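Local coordinates for PcaV transcriptional regulator (Streptomyces coelicolor, PDB 4G9Y), which probably acts as a DNA-binding transcription factor of the MarR family and binds the small aromatic acid 3,4-dihydroxybenzoate, at residues Q21-L26 / Q118-P123; A42-L47 / L103-R108; S38-V43 / G77-L82. All blocks are in the same frame, centred on the assembly; numbering follows the deposited sequence.

Interaction 1: Q21-L26 / Q118-P123; sequences QQAHYL and QVFLAP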
loop_
_atom_site.group_PDB
_atom_site.type_symbol
_atom_site.label_atom_id
_atom_site.label_comp_id
_atom_site.label_asym_id
_atom_site.label_seq_id
_atom_site.Cartn_x
_atom_site.Cartn_y
_atom_site.Cartn_z
ATOM N N GLN A 21 2.187 -3.091 -5.861
ATOM C CA GLN A 21 1.201 -2.051 -5.629
ATOM C C GLN A 21 1.760 -0.673 -5.980
ATOM O O GLN A 21 1.081 0.144 -6.591
ATOM C CB GLN A 21 0.735 -2.094 -4.166
ATOM C CG GLN A 21 -0.477 -1.220 -3.895
ATOM C CD GLN A 21 -0.103 0.212 -3.577
ATOM O OE1 GLN A 21 1.004 0.488 -3.103
ATOM N NE2 GLN A 21 -1.026 1.137 -3.834
ATOM N N GLN A 22 3.006 -0.411 -5.594
ATOM C CA GLN A 22 3.648 0.855 -5.932
ATOM C C GLN A 22 3.821 1.044 -7.436
ATOM O O GLN A 22 3.696 2.152 -7.947
ATOM C CB GLN A 22 5.010 0.952 -5.245
ATOM C CG GLN A 22 4.882 1.075 -3.735
ATOM C CD GLN A 22 6.224 1.164 -3.020
ATOM O OE1 GLN A 22 7.290 1.149 -3.652
ATOM N NE2 GLN A 22 6.177 1.266 -1.693
ATOM N N ALA A 23 4.134 -0.037 -8.137
ATOM C CA ALA A 23 4.255 0.028 -9.586
ATOM C C ALA A 23 2.923 0.420 -10.223
ATOM O O ALA A 23 2.891 1.191 -11.176
ATOM C CB ALA A 23 4.744 -1.312 -10.132
ATOM N N HIS A 24 1.817 -0.093 -9.698
ATOM C CA HIS A 24 0.513 0.283 -10.248
ATOM C C HIS A 24 0.204 1.760 -9.958
ATOM O O HIS A 24 -0.323 2.484 -10.807
ATOM C CB HIS A 24 -0.595 -0.608 -9.685
ATOM C CG HIS A 24 -1.904 -0.418 -10.375
ATOM N ND1 HIS A 24 -2.822 0.527 -9.977
ATOM C CD2 HIS A 24 -2.429 -1.016 -11.470
ATOM C CE1 HIS A 24 -3.864 0.492 -10.789
ATOM N NE2 HIS A 24 -3.653 -0.440 -11.700
ATOM N N TYR A 25 0.546 2.204 -8.753
ATOM C CA TYR A 25 0.352 3.604 -8.363
ATOM C C TYR A 25 1.181 4.526 -9.254
ATOM O O TYR A 25 0.712 5.588 -9.675
ATOM C CB TYR A 25 0.734 3.792 -6.885
ATOM C CG TYR A 25 0.630 5.211 -6.369
ATOM C CD1 TYR A 25 1.746 6.034 -6.303
ATOM C CD2 TYR A 25 -0.592 5.721 -5.930
ATOM C CE1 TYR A 25 1.648 7.333 -5.819
ATOM C CE2 TYR A 25 -0.699 7.008 -5.448
ATOM C CZ TYR A 25 0.421 7.813 -5.396
ATOM O OH TYR A 25 0.313 9.095 -4.914
ATOM N N LEU A 26 2.405 4.111 -9.557
ATOM C CA LEU A 26 3.262 4.873 -10.472
ATOM C C LEU A 26 2.628 4.998 -11.859
ATOM O O LEU A 26 2.621 6.077 -12.449
ATOM C CB LEU A 26 4.656 4.235 -10.574
ATOM C CG LEU A 26 5.591 4.806 -11.646
ATOM C CD1 LEU A 26 6.040 6.209 -11.283
ATOM C CD2 LEU A 26 6.792 3.892 -11.888
ATOM N N GLN A 118 -4.048 -2.383 -19.236
ATOM C CA GLN A 118 -3.553 -3.258 -20.295
ATOM C C GLN A 118 -2.022 -3.173 -20.381
ATOM O O GLN A 118 -1.342 -4.186 -20.502
ATOM C CB GLN A 118 -4.210 -2.890 -21.631
ATOM C CG GLN A 118 -3.343 -3.166 -22.846
ATOM C CD GLN A 118 -4.108 -3.023 -24.147
ATOM O OE1 GLN A 118 -5.280 -2.639 -24.153
ATOM N NE2 GLN A 118 -3.449 -3.334 -25.259
ATOM N N VAL A 119 -1.479 -1.962 -20.302
ATOM C CA VAL A 119 -0.027 -1.784 -20.258
ATOM C C VAL A 119 0.625 -2.406 -19.001
ATOM O O VAL A 119 1.691 -3.017 -19.074
ATOM C CB VAL A 119 0.345 -0.286 -20.419
ATOM C CG1 VAL A 119 1.814 -0.032 -20.093
ATOM C CG2 VAL A 119 0.010 0.190 -21.826
ATOM N N PHE A 120 -0.019 -2.259 -17.851
ATOM C CA PHE A 120 0.447 -2.884 -16.607
ATOM C C PHE A 120 0.649 -4.412 -16.715
ATOM O O PHE A 120 1.639 -4.965 -16.205
ATOM C CB PHE A 120 -0.559 -2.563 -15.488
ATOM C CG PHE A 120 -0.136 -3.013 -14.113
ATOM C CD1 PHE A 120 0.958 -2.441 -13.485
ATOM C CD2 PHE A 120 -0.871 -3.969 -13.430
ATOM C CE1 PHE A 120 1.325 -2.826 -12.198
ATOM C CE2 PHE A 120 -0.506 -4.377 -12.137
ATOM C CZ PHE A 120 0.590 -3.798 -11.518
ATOM N N LEU A 121 -0.297 -5.086 -17.363
ATOM C CA LEU A 121 -0.264 -6.539 -17.519
ATOM C C LEU A 121 0.474 -6.987 -18.788
ATOM O O LEU A 121 0.707 -8.174 -18.987
ATOM C CB LEU A 121 -1.692 -7.087 -17.549
ATOM C CG LEU A 121 -2.454 -6.919 -16.224
ATOM C CD1 LEU A 121 -3.843 -7.513 -16.307
ATOM C CD2 LEU A 121 -1.674 -7.554 -15.107
ATOM N N ALA A 122 0.848 -6.033 -19.631
ATOM C CA ALA A 122 1.431 -6.346 -20.949
ATOM C C ALA A 122 2.739 -7.178 -21.043
ATOM O O ALA A 122 2.975 -7.790 -22.075
ATOM C CB ALA A 122 1.564 -5.089 -21.777
ATOM N N PRO A 123 3.611 -7.162 -20.008
ATOM C CA PRO A 123 4.789 -8.048 -20.067
ATOM C C PRO A 123 4.401 -9.526 -20.047
ATOM O O PRO A 123 5.195 -10.382 -20.398
ATOM C CB PRO A 123 5.527 -7.733 -18.764
ATOM C CG PRO A 123 5.078 -6.398 -18.390
ATOM C CD PRO A 123 3.711 -6.197 -18.900
#
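H24 and F120 form a T-shaped pair in which the imidazole turns its edge to the phenyl face. The ring centroids lie 4.9 Å apart and the planes stand at 90°. CD2 of H24 does the touching, 3.8 Å above the F120 ring plane and over its centre. Both side chains carry CG anti to the backbone N (chi1 -171° for H24, -174° for F120), which sends each ring toward the other helix.

F120 CE1 also lies against the backbone of helix 13-31, 3.7 Å from H24 N. The same atom touches H24 CB and, more loosely, A23 CB. The pair joins helix 13-31 to the C-terminal end of helix 100-121, in the helical part of the MarR fold that pairs two subunits. G14 of the second subunit packs on H24 and V139 of that subunit packs on F120, while L20 and L27 of the same chain also touch F120.

The polar contact of H24 lies elsewhere on its ring: NE2, next to the CD2 that faces F120, is hydrogen-bonded to OD1 of N117. H24 is also one of the residues that bind 3,4-dihydroxybenzoate, which is absent from this chain.

Interaction 2: A42-L47 / L103-R108; sequences AVLNAL and LRVHRR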
loop_
_atom_site.group_PDB
_atom_site.type_symbol
_atom_site.label_atom_id
_atom_site.label_comp_id
_atom_site.label_asym_id
_atom_site.label_seq_id
_atom_site.Cartn_x
_atom_site.Cartn_y
_atom_site.Cartn_z
ATOM N N ALA A 42 -13.040 6.637 -8.356
ATOM C CA ALA A 42 -14.051 5.684 -7.904
ATOM C C ALA A 42 -15.350 6.385 -7.501
ATOM O O ALA A 42 -16.457 5.872 -7.744
ATOM C CB ALA A 42 -13.511 4.816 -6.741
ATOM N N VAL A 43 -15.219 7.562 -6.903
ATOM C CA VAL A 43 -16.400 8.357 -6.543
ATOM C C VAL A 43 -17.146 8.856 -7.788
ATOM O O VAL A 43 -18.370 8.747 -7.874
ATOM C CB VAL A 43 -16.020 9.531 -5.599
ATOM C CG1 VAL A 43 -17.199 10.470 -5.387
ATOM C CG2 VAL A 43 -15.538 8.975 -4.270
ATOM N N LEU A 44 -16.420 9.415 -8.752
ATOM C CA LEU A 44 -17.057 9.815 -10.008
ATOM C C LEU A 44 -17.745 8.607 -10.637
ATOM O O LEU A 44 -18.872 8.689 -11.129
ATOM C CB LEU A 44 -16.027 10.369 -10.996
ATOM C CG LEU A 44 -15.203 11.582 -10.580
ATOM C CD1 LEU A 44 -14.071 11.797 -11.594
ATOM C CD2 LEU A 44 -16.094 12.814 -10.474
ATOM N N ASN A 45 -17.045 7.487 -10.632
ATOM C CA ASN A 45 -17.580 6.268 -11.214
ATOM C C ASN A 45 -18.868 5.793 -10.550
ATOM O O ASN A 45 -19.838 5.432 -11.232
ATOM C CB ASN A 45 -16.528 5.161 -11.187
ATOM C CG ASN A 45 -16.987 3.918 -11.923
ATOM O OD1 ASN A 45 -17.240 2.875 -11.316
ATOM N ND2 ASN A 45 -17.131 4.037 -13.234
ATOM N N ALA A 46 -18.883 5.796 -9.221
ATOM C CA ALA A 46 -20.083 5.427 -8.478
ATOM C C ALA A 46 -21.263 6.355 -8.808
ATOM O O ALA A 46 -22.422 5.926 -8.862
ATOM C CB ALA A 46 -19.797 5.448 -6.976
ATOM N N LEU A 47 -20.969 7.630 -9.036
ATOM C CA LEU A 47 -22.033 8.613 -9.255
ATOM C C LEU A 47 -22.558 8.630 -10.699
ATOM O O LEU A 47 -23.653 9.124 -10.959
ATOM C CB LEU A 47 -21.563 10.008 -8.831
ATOM C CG LEU A 47 -21.393 10.199 -7.318
ATOM C CD1 LEU A 47 -20.773 11.563 -7.033
ATOM C CD2 LEU A 47 -22.744 10.048 -6.604
ATOM N N LEU A 103 -18.751 14.450 -15.600
ATOM C CA LEU A 103 -19.073 13.351 -16.507
ATOM C C LEU A 103 -18.011 13.203 -17.587
ATOM O O LEU A 103 -17.630 12.096 -17.946
ATOM C CB LEU A 103 -20.433 13.580 -17.163
ATOM C CG LEU A 103 -21.653 13.084 -16.393
ATOM C CD1 LEU A 103 -22.921 13.732 -16.924
ATOM C CD2 LEU A 103 -21.736 11.559 -16.499
ATOM N N ARG A 104 -17.561 14.334 -18.119
ATOM C CA ARG A 104 -16.538 14.368 -19.155
ATOM C C ARG A 104 -15.195 13.826 -18.637
ATOM O O ARG A 104 -14.532 13.011 -19.294
ATOM C CB ARG A 104 -16.396 15.809 -19.655
ATOM C CG ARG A 104 -15.474 16.013 -20.845
ATOM C CD ARG A 104 -15.621 17.446 -21.392
ATOM N NE ARG A 104 -16.979 17.710 -21.889
ATOM C CZ ARG A 104 -17.861 18.535 -21.321
ATOM N NH1 ARG A 104 -17.557 19.218 -20.221
ATOM N NH2 ARG A 104 -19.062 18.684 -21.864
ATOM N N VAL A 105 -14.803 14.271 -17.454
ATOM C CA VAL A 105 -13.572 13.800 -16.833
ATOM C C VAL A 105 -13.656 12.289 -16.571
ATOM O O VAL A 105 -12.707 11.543 -16.833
ATOM C CB VAL A 105 -13.268 14.586 -15.528
ATOM C CG1 VAL A 105 -12.190 13.891 -14.697
ATOM C CG2 VAL A 105 -12.845 16.018 -15.863
ATOM N N HIS A 106 -14.801 11.830 -16.078
ATOM C CA HIS A 106 -14.961 10.400 -15.821
ATOM C C HIS A 106 -14.792 9.592 -17.103
ATOM O O HIS A 106 -14.122 8.556 -17.117
ATOM C CB HIS A 106 -16.312 10.089 -15.167
ATOM C CG HIS A 106 -16.647 8.628 -15.159
ATOM N ND1 HIS A 106 -17.402 8.033 -16.147
ATOM C CD2 HIS A 106 -16.317 7.641 -14.291
ATOM C CE1 HIS A 106 -17.533 6.745 -15.882
ATOM N NE2 HIS A 106 -16.881 6.481 -14.763
ATOM N N ARG A 107 -15.402 10.061 -18.184
ATOM C CA ARG A 107 -15.266 9.391 -19.471
ATOM C C ARG A 107 -13.824 9.360 -19.988
ATOM O O ARG A 107 -13.348 8.314 -20.424
ATOM C CB ARG A 107 -16.172 10.039 -20.526
ATOM C CG ARG A 107 -16.345 9.189 -21.782
ATOM C CD ARG A 107 -16.985 9.974 -22.923
ATOM N NE ARG A 107 -17.911 10.999 -22.439
ATOM C CZ ARG A 107 -17.688 12.312 -22.517
ATOM N NH1 ARG A 107 -18.589 13.165 -22.044
ATOM N NH2 ARG A 107 -16.563 12.773 -23.067
ATOM N N ARG A 108 -13.135 10.500 -19.961
ATOM C CA ARG A 108 -11.761 10.560 -20.455
ATOM C C ARG A 108 -10.837 9.680 -19.611
ATOM O O ARG A 108 -9.991 8.966 -20.152
ATOM C CB ARG A 108 -11.228 12.003 -20.488
ATOM C CG ARG A 108 -12.055 12.948 -21.369
ATOM C CD ARG A 108 -11.303 14.239 -21.698
ATOM N NE ARG A 108 -10.785 14.914 -20.510
ATOM C CZ ARG A 108 -11.291 16.033 -20.000
ATOM N NH1 ARG A 108 -12.334 16.615 -20.574
ATOM N NH2 ARG A 108 -10.746 16.576 -18.919
#
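L44 and H106 face each other where helices 38-49 and 100-121 cross, their CA atoms 6.2 Å apart, with the axes of the two short segments 9.8 Å from one another and their directions 111° apart. A single hydrogen bond crosses the contact, from N45 ND2 to H106 NE2, 2.9 Å long and nearly straight at 166°. The donor lies close to the imidazole plane at the ring edge, and the acceptor lies close to the amide plane. The two planes are only 25° apart, so ring and amide are nearly coplanar. H106 holds CG anti to its own N, which sends the imidazole across to helix 38-49, where its CD2 comes within 3.6 Å of N45 CA. Beside this bond the packing is apolar: L44 CB meets H106 CB at 4.2 Å, and L44 CD1 touches V105 CG1 at the same distance. The ring of Y41 also meets that of H106, with the planes almost parallel, and L98 of strand 94-98 touches L44. The crossing joins the helical core of the winged helix-turn-helix domain to the long helix 100-121 that runs toward the dimer interface. Replacing H106 by an alanine would probably leave the N45 amide without its acceptor and open a gap beside the backbone of N45. Because NE2 accepts here, the imidazole is likely to be neutral with its proton on ND1, and protonation of NE2 would be expected to cost this bond.

Interaction 3: S38-V43 / G77-L82; sequences SPQYAV and GRRGLL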
loop_
_atom_site.group_PDB
_atom_site.type_symbol
_atom_site.label_atom_id
_atom_site.label_comp_id
_atom_site.label_asym_id
_atom_site.label_seq_id
_atom_site.Cartn_x
_atom_site.Cartn_y
_atom_site.Cartn_z
ATOM N N SER A 38 -7.034 7.621 -7.723
ATOM C CA SER A 38 -7.871 6.438 -7.838
ATOM C C SER A 38 -9.178 6.504 -6.999
ATOM O O SER A 38 -10.256 6.213 -7.523
ATOM C CB SER A 38 -7.046 5.182 -7.505
ATOM O OG SER A 38 -7.735 4.020 -7.903
ATOM N N PRO A 39 -9.092 6.893 -5.708
ATOM C CA PRO A 39 -10.332 7.023 -4.925
ATOM C C PRO A 39 -11.265 8.116 -5.464
ATOM O O PRO A 39 -12.483 7.949 -5.452
ATOM C CB PRO A 39 -9.820 7.416 -3.532
ATOM C CG PRO A 39 -8.415 6.875 -3.484
ATOM C CD PRO A 39 -7.902 7.140 -4.867
ATOM N N GLN A 40 -10.702 9.219 -5.938
ATOM C CA GLN A 40 -11.526 10.261 -6.519
ATOM C C GLN A 40 -12.259 9.742 -7.743
ATOM O O GLN A 40 -13.456 9.994 -7.919
ATOM C CB GLN A 40 -10.685 11.487 -6.873
ATOM C CG GLN A 40 -10.181 12.224 -5.646
ATOM C CD GLN A 40 -9.089 13.235 -5.962
ATOM O OE1 GLN A 40 -8.770 13.477 -7.123
ATOM N NE2 GLN A 40 -8.519 13.842 -4.918
ATOM N N TYR A 41 -11.545 9.008 -8.590
ATOM C CA TYR A 41 -12.184 8.438 -9.768
ATOM C C TYR A 41 -13.287 7.447 -9.385
ATOM O O TYR A 41 -14.339 7.395 -10.029
ATOM C CB TYR A 41 -11.156 7.771 -10.702
ATOM C CG TYR A 41 -11.839 7.093 -11.852
ATOM C CD1 TYR A 41 -12.178 7.796 -13.001
ATOM C CD2 TYR A 41 -12.196 5.750 -11.770
ATOM C CE1 TYR A 41 -12.841 7.164 -14.057
ATOM C CE2 TYR A 41 -12.864 5.123 -12.804
ATOM C CZ TYR A 41 -13.179 5.827 -13.943
ATOM O OH TYR A 41 -13.837 5.164 -14.958
ATOM N N ALA A 42 -13.040 6.637 -8.356
ATOM C CA ALA A 42 -14.051 5.684 -7.904
ATOM C C ALA A 42 -15.350 6.385 -7.501
ATOM O O ALA A 42 -16.457 5.872 -7.744
ATOM C CB ALA A 42 -13.511 4.816 -6.741
ATOM N N VAL A 43 -15.219 7.562 -6.903
ATOM C CA VAL A 43 -16.400 8.357 -6.543
ATOM C C VAL A 43 -17.146 8.856 -7.788
ATOM O O VAL A 43 -18.370 8.747 -7.874
ATOM C CB VAL A 43 -16.020 9.531 -5.599
ATOM C CG1 VAL A 43 -17.199 10.470 -5.387
ATOM C CG2 VAL A 43 -15.538 8.975 -4.270
ATOM N N GLY A 77 -15.688 18.707 -5.594
ATOM C CA GLY A 77 -16.575 19.856 -5.611
ATOM C C GLY A 77 -15.852 21.122 -6.036
ATOM O O GLY A 77 -16.339 21.878 -6.876
ATOM N N ARG A 78 -14.673 21.341 -5.466
ATOM C CA ARG A 78 -13.876 22.527 -5.763
ATOM C C ARG A 78 -13.356 22.536 -7.194
ATOM O O ARG A 78 -13.071 23.596 -7.735
ATOM C CB ARG A 78 -12.697 22.653 -4.789
ATOM C CG ARG A 78 -13.077 23.034 -3.377
ATOM C CD ARG A 78 -13.598 24.451 -3.335
ATOM N NE ARG A 78 -14.140 24.802 -2.027
ATOM C CZ ARG A 78 -13.414 25.299 -1.034
ATOM N NH1 ARG A 78 -12.110 25.492 -1.203
ATOM N NH2 ARG A 78 -13.989 25.599 0.124
ATOM N N ARG A 79 -13.229 21.360 -7.803
ATOM C CA ARG A 79 -12.799 21.287 -9.193
ATOM C C ARG A 79 -13.970 21.396 -10.171
ATOM O O ARG A 79 -13.789 21.331 -11.381
ATOM C CB ARG A 79 -12.001 20.007 -9.446
ATOM C CG ARG A 79 -10.615 20.011 -8.795
ATOM C CD ARG A 79 -9.887 18.682 -9.041
ATOM N NE ARG A 79 -9.753 18.426 -10.474
ATOM C CZ ARG A 79 -9.540 17.227 -11.010
ATOM N NH1 ARG A 79 -9.443 16.157 -10.228
ATOM N NH2 ARG A 79 -9.439 17.097 -12.328
ATOM N N GLY A 80 -15.171 21.564 -9.638
ATOM C CA GLY A 80 -16.348 21.699 -10.474
ATOM C C GLY A 80 -16.770 20.383 -11.107
ATOM O O GLY A 80 -17.385 20.380 -12.184
ATOM N N LEU A 81 -16.463 19.269 -10.442
ATOM C CA LEU A 81 -16.769 17.951 -10.997
ATOM C C LEU A 81 -17.997 17.316 -10.376
ATOM O O LEU A 81 -18.554 16.365 -10.929
ATOM C CB LEU A 81 -15.578 17.000 -10.843
ATOM C CG LEU A 81 -14.302 17.522 -11.499
ATOM C CD1 LEU A 81 -13.188 16.497 -11.375
ATOM C CD2 LEU A 81 -14.537 17.891 -12.951
ATOM N N LEU A 82 -18.407 17.810 -9.212
ATOM C CA LEU A 82 -19.641 17.327 -8.602
ATOM C C LEU A 82 -20.336 18.408 -7.804
ATOM O O LEU A 82 -19.705 19.374 -7.368
ATOM C CB LEU A 82 -19.411 16.056 -7.756
ATOM C CG LEU A 82 -18.648 15.978 -6.432
ATOM C CD1 LEU A 82 -19.319 16.732 -5.291
ATOM C CD2 LEU A 82 -18.492 14.507 -6.037
HETATM O O HOH W 1 -8.996 16.006 -7.757
#
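Q40 and R79 reach toward each other by different routes: Q40 places CG anti to its carbonyl carbon (chi1 -70°) and then runs extended, whereas R79 bends at chi3 (58°) to turn its guanidinium toward the amide. The two side chains cross at about a right angle, with their flat ends 55° apart. Q40 OE1 lies 4.2 Å from R79 NH1, too far for a direct bond, and a water spans the distance. It donates to Q40 OE1 at 2.6 Å and accepts from R79 NH1 at a modelled 2.5 Å, short enough to leave its exact position doubtful; it lies at the guanidinium edge, near the plane. Within the same segment, L81 CD1 sits 3.7 Å above the guanidinium plane, over its centre. Further along, V43 CG1 meets L82 CD2 at 4.3 Å in a purely apolar contact, to which I69 and V72 of helix 66-78 add on the V43 side. The contact joins helix 38-49 to the turn that leaves helix 66-78, the probable recognition helix of the winged helix-turn-helix, and leads into strand 82-86 of the wing. That turn is a Schellman motif with G80 at positive phi, in which G80 N bonds to G77 O at 3.0 Å. Both polar ends have further partners: T37 N bonds to Q40 OE1, and R79 NH1 is hydrogen-bonded to T36 OG1. The T37 N-H needs an acceptor, which probably fixes the amide with OE1 rather than NE2 on this side; the water is consistent with that.

Interactions 2 and 3 are neighbours, their centres 7 Å apart. They share A42 and V43 of helix 38-49 and touch directly: L47 CD1 packs 3.9 Å from L82 CD2. V105 CG2 lies 3.9 Å from L81 CD2, so helix 100-121 also meets the turn after helix 66-78. Interaction 1 stands apart, its centre 21 Å from that of interaction 2 and 23 Å from that of interaction 3, yet helix 100-121 carries both interactions 1 and 2. Residues that bind 3,4-dihydroxybenzoate come from both regions: the side chains of H24 in interaction 1 and S38 in segment 38-43 are about 6 Å apart, consistent with a site between them.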